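Local coordinates for regulator of G-protein signalling 3 isoform 1 (Homo sapiens, PDB 2F5Y) that probably binds the C-terminal tails of partner proteins through its PDZ domain, as part of a regulator of G-protein signalling, at residues T8-K13 against P72-L77; D23-V28 against L45-Q50. All blocks are in the same frame, centred on the assembly; numbering follows the deposited sequence.

Contact 1 of 2, residues T8-K13 against P72-L77; sequences TIPRGK and PSEIIL. With SO4 (sulfate ion), chain C.
Strands 8-10 and 74-77 run antiparallel, their axes 4.6 Å apart at 165°, with Ile-9 and Ile-75 as the hydrogen-bonded pair and Thr-8/Ile-76 and Pro-10/Glu-74 as the non-hydrogen-bonded pairs on either side. Ile-9 N bonds to Ile-75 O (2.8 Å) and Ile-75 N returns to Ile-9 O (2.9 Å). Pro-10, in a non-hydrogen-bonded position opposite Glu-74, costs this ladder no bond, and Arg-11 N continues it to Ser-73 O (2.7 Å). On the buried face Ile-9 and Ile-75 lie side by side. CG1 of Ile-75 stands between its own backbone N and carbonyl carbon (chi1 56°), which swings CD1 toward the other strand, 3.7 Å from Ile-9 CD1. This terminal pairing of first and last strands closes the PDZ fold: Ile-9 also packs on helix 36-40 through Pro-36, Ala-37 and Ala-40, and both isoleucines touch Phe-16 in the loop that follows strand 3-10. The other face is more polar. CG2 of Thr-8 lies against the Glu-74 carboxylate, 3.4 Å from OE1, while Thr-8 OG1 sits 3.8 Å from Ile-76 CG2. Beyond the strand, Arg-11 bends at chi3 and brings the guanidinium edge to Pro-72 O, with NH1 hydrogen-bonded to Cys-71 O. Backbone Lys-13 N holds O1 of a sulfate (2.8 Å), probably from the crystallisation liquor, which Arg-39 also binds.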
ATOM      1  N   THR A   8      -3.882   6.531   4.484  1.00 46.37           N
ATOM      2  CA  THR A   8      -3.487   7.684   3.647  1.00 48.48           C
ATOM      3  C   THR A   8      -2.009   7.997   3.897  1.00 47.36           C
ATOM      4  O   THR A   8      -1.623   8.378   4.994  1.00 52.56           O
ATOM      5  CB  THR A   8      -4.344   8.965   3.949  1.00 46.94           C
ATOM      6  OG1 THR A   8      -5.729   8.714   3.659  1.00 53.53           O
ATOM      7  CG2 THR A   8      -3.886  10.145   3.108  1.00 49.40           C
ATOM      8  N   ILE A   9      -1.186   7.837   2.870  1.00 47.30           N
ATOM      9  CA  ILE A   9       0.248   7.973   3.025  1.00 46.44           C
ATOM     10  C   ILE A   9       0.738   9.065   2.118  1.00 47.31           C
ATOM     11  O   ILE A   9       0.767   8.879   0.909  1.00 48.15           O
ATOM     12  CB  ILE A   9       0.990   6.705   2.634  1.00 46.06           C
ATOM     13  CG1 ILE A   9       0.336   5.482   3.275  1.00 46.03           C
ATOM     14  CG2 ILE A   9       2.478   6.843   3.020  1.00 42.62           C
ATOM     15  CD1 ILE A   9       0.750   4.168   2.628  1.00 48.02           C
ATOM     16  N   PRO A  10       1.116  10.214   2.693  1.00 48.07           N
ATOM     17  CA  PRO A  10       1.802  11.240   1.899  1.00 46.52           C
ATOM     18  C   PRO A  10       3.201  10.774   1.506  1.00 48.21           C
ATOM     19  O   PRO A  10       3.823   9.993   2.223  1.00 55.25           O
ATOM     20  CB  PRO A  10       1.858  12.460   2.832  1.00 41.83           C
ATOM     21  CG  PRO A  10       0.923  12.138   3.978  1.00 47.48           C
ATOM     22  CD  PRO A  10       0.906  10.634   4.085  1.00 48.28           C
ATOM     23  N   ARG A  11       3.657  11.227   0.349  1.00 45.01           N
ATOM     24  CA  ARG A  11       4.971  10.909  -0.157  1.00 43.55           C
ATOM     25  C   ARG A  11       6.039  11.530   0.750  1.00 44.37           C
ATOM     26  O   ARG A  11       5.948  12.703   1.121  1.00 45.14           O
ATOM     27  CB  ARG A  11       5.085  11.435  -1.594  1.00 45.24           C
ATOM     28  CG  ARG A  11       6.434  11.308  -2.230  1.00 46.96           C
ATOM     29  CD  ARG A  11       6.378  11.743  -3.674  1.00 55.07           C
ATOM     30  NE  ARG A  11       5.811  10.712  -4.540  1.00 57.93           N
ATOM     31  CZ  ARG A  11       6.482   9.656  -4.986  1.00 56.20           C
ATOM     32  NH1 ARG A  11       5.882   8.771  -5.778  1.00 53.57           N
ATOM     33  NH2 ARG A  11       7.747   9.466  -4.638  1.00 71.04           N
ATOM     34  N   GLY A  12       7.045  10.736   1.101  1.00 40.25           N
ATOM     35  CA  GLY A  12       8.162  11.196   1.898  1.00 39.60           C
ATOM     36  C   GLY A  12       9.396  11.486   1.064  1.00 40.96           C
ATOM     37  O   GLY A  12       9.314  11.669  -0.149  1.00 45.47           O
ATOM     38  N   LYS A  13      10.544  11.529   1.731  1.00 42.67           N
ATOM     39  CA  LYS A  13      11.818  11.847   1.094  1.00 45.51           C
ATOM     40  C   LYS A  13      12.235  10.803   0.051  1.00 49.68           C
ATOM     41  O   LYS A  13      12.835  11.152  -0.973  1.00 52.50           O
ATOM     42  CB  LYS A  13      12.914  11.991   2.160  1.00 42.61           C
ATOM     43  CG  LYS A  13      14.306  12.273   1.626  1.00 40.14           C
ATOM     44  CD  LYS A  13      14.407  13.656   1.005  1.00 52.06           C
ATOM     45  CE  LYS A  13      15.861  14.066   0.784  1.00 52.01           C
ATOM     46  NZ  LYS A  13      16.013  15.546   0.643  1.00 60.80           N
ATOM     47  N   PRO A  72       1.861  11.570  -7.320  1.00 51.26           N
ATOM     48  CA  PRO A  72       2.626  12.753  -6.943  1.00 50.89           C
ATOM     49  C   PRO A  72       2.772  13.051  -5.451  1.00 52.77           C
ATOM     50  O   PRO A  72       3.879  13.353  -4.995  1.00 56.99           O
ATOM     51  CB  PRO A  72       1.868  13.902  -7.621  1.00 51.32           C
ATOM     52  CG  PRO A  72       0.909  13.270  -8.571  1.00 51.51           C
ATOM     53  CD  PRO A  72       0.631  11.913  -8.062  1.00 49.34           C
ATOM     54  N   SER A  73       1.679  12.999  -4.699  1.00 49.76           N
ATOM     55  CA  SER A  73       1.648  13.649  -3.392  1.00 49.98           C
ATOM     56  C   SER A  73       1.333  12.691  -2.257  1.00 50.32           C
ATOM     57  O   SER A  73       1.963  12.733  -1.194  0.50 42.78           O
ATOM     58  CB  SER A  73       0.627  14.791  -3.429  1.00 53.93           C
ATOM     59  OG  SER A  73       0.905  15.684  -4.505  1.00 57.64           O
ATOM     60  N   GLU A  74       0.343  11.839  -2.487  1.00 55.29           N
ATOM     61  CA  GLU A  74      -0.034  10.823  -1.520  1.00 58.36           C
ATOM     62  C   GLU A  74      -0.833   9.710  -2.166  1.00 57.09           C
ATOM     63  O   GLU A  74      -1.503   9.914  -3.188  1.00 55.51           O
ATOM     64  CB  GLU A  74      -0.874  11.438  -0.395  1.00 58.94           C
ATOM     65  CG  GLU A  74      -2.309  11.755  -0.771  1.00 60.90           C
ATOM     66  CD  GLU A  74      -3.092  12.362   0.384  1.00 59.80           C
ATOM     67  OE1 GLU A  74      -2.460  12.746   1.387  1.00 67.45           O
ATOM     68  OE2 GLU A  74      -4.336  12.456   0.282  1.00 69.19           O
ATOM     69  N   ILE A  75      -0.768   8.537  -1.541  1.00 52.71           N
ATOM     70  CA  ILE A  75      -1.606   7.424  -1.919  1.00 50.09           C
ATOM     71  C   ILE A  75      -2.618   7.207  -0.804  1.00 54.23           C
ATOM     72  O   ILE A  75      -2.339   7.452   0.367  1.00 50.45           O
ATOM     73  CB  ILE A  75      -0.801   6.118  -2.172  1.00 52.92           C
ATOM     74  CG1 ILE A  75       0.054   5.735  -0.958  1.00 48.27           C
ATOM     75  CG2 ILE A  75       0.063   6.254  -3.425  1.00 48.38           C
ATOM     76  CD1 ILE A  75       0.700   4.327  -1.069  1.00 45.41           C
ATOM     77  N   ILE A  76      -3.812   6.780  -1.190  1.00 57.46           N
ATOM     78  CA  ILE A  76      -4.815   6.321  -0.245  1.00 53.54           C
ATOM     79  C   ILE A  76      -5.053   4.876  -0.616  1.00 50.79           C
ATOM     80  O   ILE A  76      -5.512   4.590  -1.722  1.00 50.78           O
ATOM     81  CB  ILE A  76      -6.125   7.097  -0.361  1.00 53.39           C
ATOM     82  CG1 ILE A  76      -5.861   8.596  -0.278  1.00 53.36           C
ATOM     83  CG2 ILE A  76      -7.093   6.652   0.741  1.00 55.34           C
ATOM     84  CD1 ILE A  76      -7.005   9.442  -0.833  1.00 62.02           C
ATOM     85  N   LEU A  77      -4.691   3.967   0.283  1.00 50.12           N
ATOM     86  CA  LEU A  77      -4.874   2.543   0.048  1.00 48.60           C
ATOM     87  C   LEU A  77      -6.006   2.059   0.906  1.00 49.75           C
ATOM     88  O   LEU A  77      -6.072   2.395   2.080  1.00 54.50           O
ATOM     89  CB  LEU A  77      -3.642   1.755   0.457  1.00 47.89           C
ATOM     90  CG  LEU A  77      -2.316   2.036  -0.218  1.00 56.10           C
ATOM     91  CD1 LEU A  77      -1.251   1.125   0.450  1.00 49.66           C
ATOM     92  CD2 LEU A  77      -2.421   1.790  -1.732  1.00 48.96           C
TER
HETATM   93  S   SO4 C   1      10.137  10.461   5.403  1.00 61.64           S
HETATM   94  O1  SO4 C   1      10.368   9.966   4.045  1.00 65.44           O
HETATM   95  O2  SO4 C   1       9.954   9.294   6.263  1.00 56.85           O
HETATM   96  O3  SO4 C   1      11.292  11.245   5.830  1.00 78.14           O
HETATM   97  O4  SO4 C   1       8.974  11.339   5.498  1.00 53.06           O

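Contact 2 of 2, residues D23-V28 against L45-Q50; sequences DSPVRV and LDTVLQ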
ATOM      1  N   ASP A  23       0.837 -11.395  -6.529  1.00 42.11           N
ATOM      2  CA  ASP A  23      -0.048 -10.861  -7.542  1.00 46.51           C
ATOM      3  C   ASP A  23      -1.510 -11.243  -7.253  1.00 45.67           C
ATOM      4  O   ASP A  23      -1.785 -12.360  -6.805  1.00 39.09           O
ATOM      5  CB  ASP A  23       0.301 -11.449  -8.915  1.00 47.48           C
ATOM      6  CG  ASP A  23       1.721 -11.135  -9.371  1.00 53.87           C
ATOM      7  OD1 ASP A  23       2.190 -11.855 -10.277  1.00 60.00           O
ATOM      8  OD2 ASP A  23       2.357 -10.185  -8.863  1.00 51.82           O
ATOM      9  N   SER A  24      -2.430 -10.322  -7.544  1.00 41.63           N
ATOM     10  CA  SER A  24      -3.856 -10.637  -7.662  1.00 46.91           C
ATOM     11  C   SER A  24      -4.472 -11.371  -6.456  1.00 45.51           C
ATOM     12  O   SER A  24      -4.914 -12.514  -6.591  1.00 46.50           O
ATOM     13  CB  SER A  24      -4.086 -11.488  -8.924  1.00 45.27           C
ATOM     14  OG  SER A  24      -3.616 -10.830 -10.087  1.00 55.41           O
ATOM     15  N   PRO A  25      -4.521 -10.723  -5.280  1.00 45.10           N
ATOM     16  CA  PRO A  25      -4.069  -9.385  -4.922  1.00 43.38           C
ATOM     17  C   PRO A  25      -2.640  -9.290  -4.404  1.00 43.17           C
ATOM     18  O   PRO A  25      -1.993 -10.285  -4.082  1.00 47.76           O
ATOM     19  CB  PRO A  25      -5.041  -8.992  -3.807  1.00 46.75           C
ATOM     20  CG  PRO A  25      -5.343 -10.277  -3.120  1.00 45.03           C
ATOM     21  CD  PRO A  25      -5.163 -11.391  -4.133  1.00 49.42           C
ATOM     22  N   VAL A  26      -2.177  -8.059  -4.323  1.00 40.21           N
ATOM     23  CA  VAL A  26      -0.859  -7.738  -3.855  1.00 42.21           C
ATOM     24  C   VAL A  26      -0.932  -7.616  -2.342  1.00 39.84           C
ATOM     25  O   VAL A  26      -1.953  -7.217  -1.793  1.00 45.66           O
ATOM     26  CB  VAL A  26      -0.373  -6.427  -4.534  1.00 47.77           C
ATOM     27  CG1 VAL A  26       1.014  -6.014  -4.039  1.00 38.42           C
ATOM     28  CG2 VAL A  26      -0.416  -6.586  -6.087  1.00 38.15           C
ATOM     29  N   ARG A  27       0.130  -8.015  -1.665  1.00 43.22           N
ATOM     30  CA  ARG A  27       0.188  -7.947  -0.193  1.00 47.95           C
ATOM     31  C   ARG A  27       1.354  -7.068   0.241  1.00 44.89           C
ATOM     32  O   ARG A  27       2.360  -6.958  -0.459  1.00 44.62           O
ATOM     33  CB  ARG A  27       0.352  -9.348   0.400  1.00 44.44           C
ATOM     34  CG  ARG A  27       0.021  -9.421   1.877  1.00 55.08           C
ATOM     35  CD  ARG A  27       0.322 -10.802   2.465  1.00 47.76           C
ATOM     36  NE  ARG A  27       1.721 -10.925   2.856  1.00 48.98           N
ATOM     37  CZ  ARG A  27       2.339 -12.068   3.130  1.00 49.37           C
ATOM     38  NH1 ARG A  27       1.682 -13.214   3.065  1.00 38.29           N
ATOM     39  NH2 ARG A  27       3.623 -12.063   3.472  1.00 52.10           N
ATOM     40  N   VAL A  28       1.224  -6.436   1.396  1.00 51.35           N
ATOM     41  CA  VAL A  28       2.327  -5.649   1.955  1.00 47.43           C
ATOM     42  C   VAL A  28       3.323  -6.608   2.595  1.00 47.59           C
ATOM     43  O   VAL A  28       2.967  -7.402   3.473  1.00 46.63           O
ATOM     44  CB  VAL A  28       1.828  -4.626   2.979  1.00 48.86           C
ATOM     45  CG1 VAL A  28       3.004  -3.801   3.532  1.00 42.68           C
ATOM     46  CG2 VAL A  28       0.764  -3.708   2.344  1.00 37.54           C
ATOM     47  N   LEU A  45       1.316  -7.918   5.972  1.00 47.35           N
ATOM     48  CA  LEU A  45       0.163  -8.809   5.734  1.00 49.42           C
ATOM     49  C   LEU A  45      -1.081  -8.079   5.237  1.00 47.03           C
ATOM     50  O   LEU A  45      -2.055  -8.729   4.834  1.00 51.51           O
ATOM     51  CB  LEU A  45      -0.202  -9.677   6.954  1.00 54.46           C
ATOM     52  CG  LEU A  45       0.444 -11.055   7.122  1.00 59.86           C
ATOM     53  CD1 LEU A  45       0.180 -11.943   5.920  1.00 52.90           C
ATOM     54  CD2 LEU A  45       1.927 -10.900   7.370  1.00 58.28           C
ATOM     55  N   ASP A  46      -1.073  -6.750   5.252  1.00 46.69           N
ATOM     56  CA  ASP A  46      -2.191  -6.007   4.678  1.00 47.96           C
ATOM     57  C   ASP A  46      -2.365  -6.383   3.203  1.00 44.64           C
ATOM     58  O   ASP A  46      -1.418  -6.298   2.425  1.00 47.61           O
ATOM     59  CB  ASP A  46      -1.958  -4.503   4.781  1.00 51.42           C
ATOM     60  CG  ASP A  46      -2.177  -3.962   6.176  1.00 48.89           C
ATOM     61  OD1 ASP A  46      -2.680  -4.698   7.053  1.00 48.71           O
ATOM     62  OD2 ASP A  46      -1.841  -2.778   6.378  1.00 50.64           O
ATOM     63  N   THR A  47      -3.567  -6.793   2.821  1.00 46.03           N
ATOM     64  CA  THR A  47      -3.853  -7.109   1.417  1.00 47.34           C
ATOM     65  C   THR A  47      -4.475  -5.866   0.792  1.00 47.28           C
ATOM     66  O   THR A  47      -5.350  -5.253   1.381  1.00 50.81           O
ATOM     67  CB  THR A  47      -4.766  -8.360   1.271  1.00 46.61           C
ATOM     68  OG1 THR A  47      -4.135  -9.484   1.897  1.00 49.79           O
ATOM     69  CG2 THR A  47      -5.026  -8.712  -0.187  1.00 42.80           C
ATOM     70  N   VAL A  48      -3.999  -5.505  -0.396  1.00 47.94           N
ATOM     71  CA  VAL A  48      -4.345  -4.249  -1.040  1.00 40.68           C
ATOM     72  C   VAL A  48      -5.515  -4.440  -1.997  1.00 46.06           C
ATOM     73  O   VAL A  48      -5.448  -5.218  -2.955  1.00 47.52           O
ATOM     74  CB  VAL A  48      -3.147  -3.656  -1.804  1.00 44.89           C
ATOM     75  CG1 VAL A  48      -3.465  -2.223  -2.244  1.00 46.68           C
ATOM     76  CG2 VAL A  48      -1.887  -3.674  -0.941  1.00 39.63           C
ATOM     77  N   LEU A  49      -6.593  -3.710  -1.728  1.00 49.32           N
ATOM     78  CA  LEU A  49      -7.817  -3.811  -2.501  1.00 46.64           C
ATOM     79  C   LEU A  49      -7.982  -2.641  -3.450  1.00 42.46           C
ATOM     80  O   LEU A  49      -8.514  -2.805  -4.542  1.00 48.58           O
ATOM     81  CB  LEU A  49      -9.012  -3.909  -1.553  1.00 48.30           C
ATOM     82  CG  LEU A  49      -8.902  -4.987  -0.466  1.00 54.02           C
ATOM     83  CD1 LEU A  49     -10.090  -4.877   0.503  1.00 40.58           C
ATOM     84  CD2 LEU A  49      -8.778  -6.406  -1.077  1.00 39.74           C
ATOM     85  N   GLN A  50      -7.535  -1.464  -3.027  1.00 43.86           N
ATOM     86  CA  GLN A  50      -7.720  -0.222  -3.777  1.00 42.38           C
ATOM     87  C   GLN A  50      -6.544   0.728  -3.579  1.00 46.59           C
ATOM     88  O   GLN A  50      -6.004   0.854  -2.465  1.00 44.13           O
ATOM     89  CB  GLN A  50      -9.003   0.493  -3.342  1.00 44.12           C
ATOM     90  CG  GLN A  50      -9.503   1.530  -4.339  1.00 40.13           C
ATOM     91  CD  GLN A  50     -10.939   1.941  -4.094  1.00 44.76           C
ATOM     92  OE1 GLN A  50     -11.203   2.845  -3.311  1.00 48.19           O
ATOM     93  NE2 GLN A  50     -11.876   1.286  -4.775  1.00 34.03           N
TER
HETATM   94  O   HOH W   1      -3.759  -5.844  -5.025  1.00 36.91           O
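With CG anti to the backbone N (chi1 -163°) and a bend at chi3 (85°), Arg-27 runs alongside Leu-45, and its guanidinium lies under the Leu-45 methyl CD1. That methyl covers one face, displaced toward the rim and 3.5 Å from Arg-27 NH1, while Arg-27 CG rests 3.5 Å from Asp-46 O. With an alanine in place of Arg-27, the chain and flat group that Leu-45 CD1 packs on are gone, and that leucine end is likely to be left free to turn. Val-28 points CG2 anti to its carbonyl carbon, onto the Asp-46 backbone and 3.7 Å from Asp-46 CB. At the other end Thr-47 CG2 presses on the ring of Pro-25, which follows a cis peptide bond, with a close approach of 3.3 Å to Pro-25 CG. The backbones diverge quickly and form a single bridge, Arg-27 with Thr-47. It is flanked by Val-28 N to Asp-46 O (2.8 Å) and Val-48 N to Val-26 O (3.0 Å); Leu-45 N to Val-28 O (3.0 Å) follows at the turn. Past the bridge a water takes over, accepting from Val-26 N and donating to Val-48 O. The Asp-46 carboxylate turns to other partners: OD2 accepts from Gln-43 N and forms a salt bridge with Arg-81. In the PDZ fold the Arg-27/Thr-47 bridge joins the two sheets: strand 27-31 pairs on its other side with strand 18-21, by a backbone hydrogen bond of Arg-27 with Cys-21, while strand 47-51 pairs with strand 74-81, by one of Thr-47 with Trp-80.

Overall arrangement
Both contacts draw on the larger sheet, in which strands 74-81 and 47-51 are neighbours, and contact 2 is nested in the loop that contact 1 closes. Their centres lie about 17 Å apart, on opposite sides of the chain's centre, yet they touch where Leu-77 CD2 packs on Val-48 CG1 and Gln-50 O. Each is partly buried. Contact 1 is a regular ladder, with an isoleucine pair facing the core and a mixed outer face of threonine, proline, glutamate and a third isoleucine. Contact 2 instead links two sheets through a single backbone bridge, where a water completes the backbone pairing and the arginine–leucine packing lies toward the surface while its valines face inward.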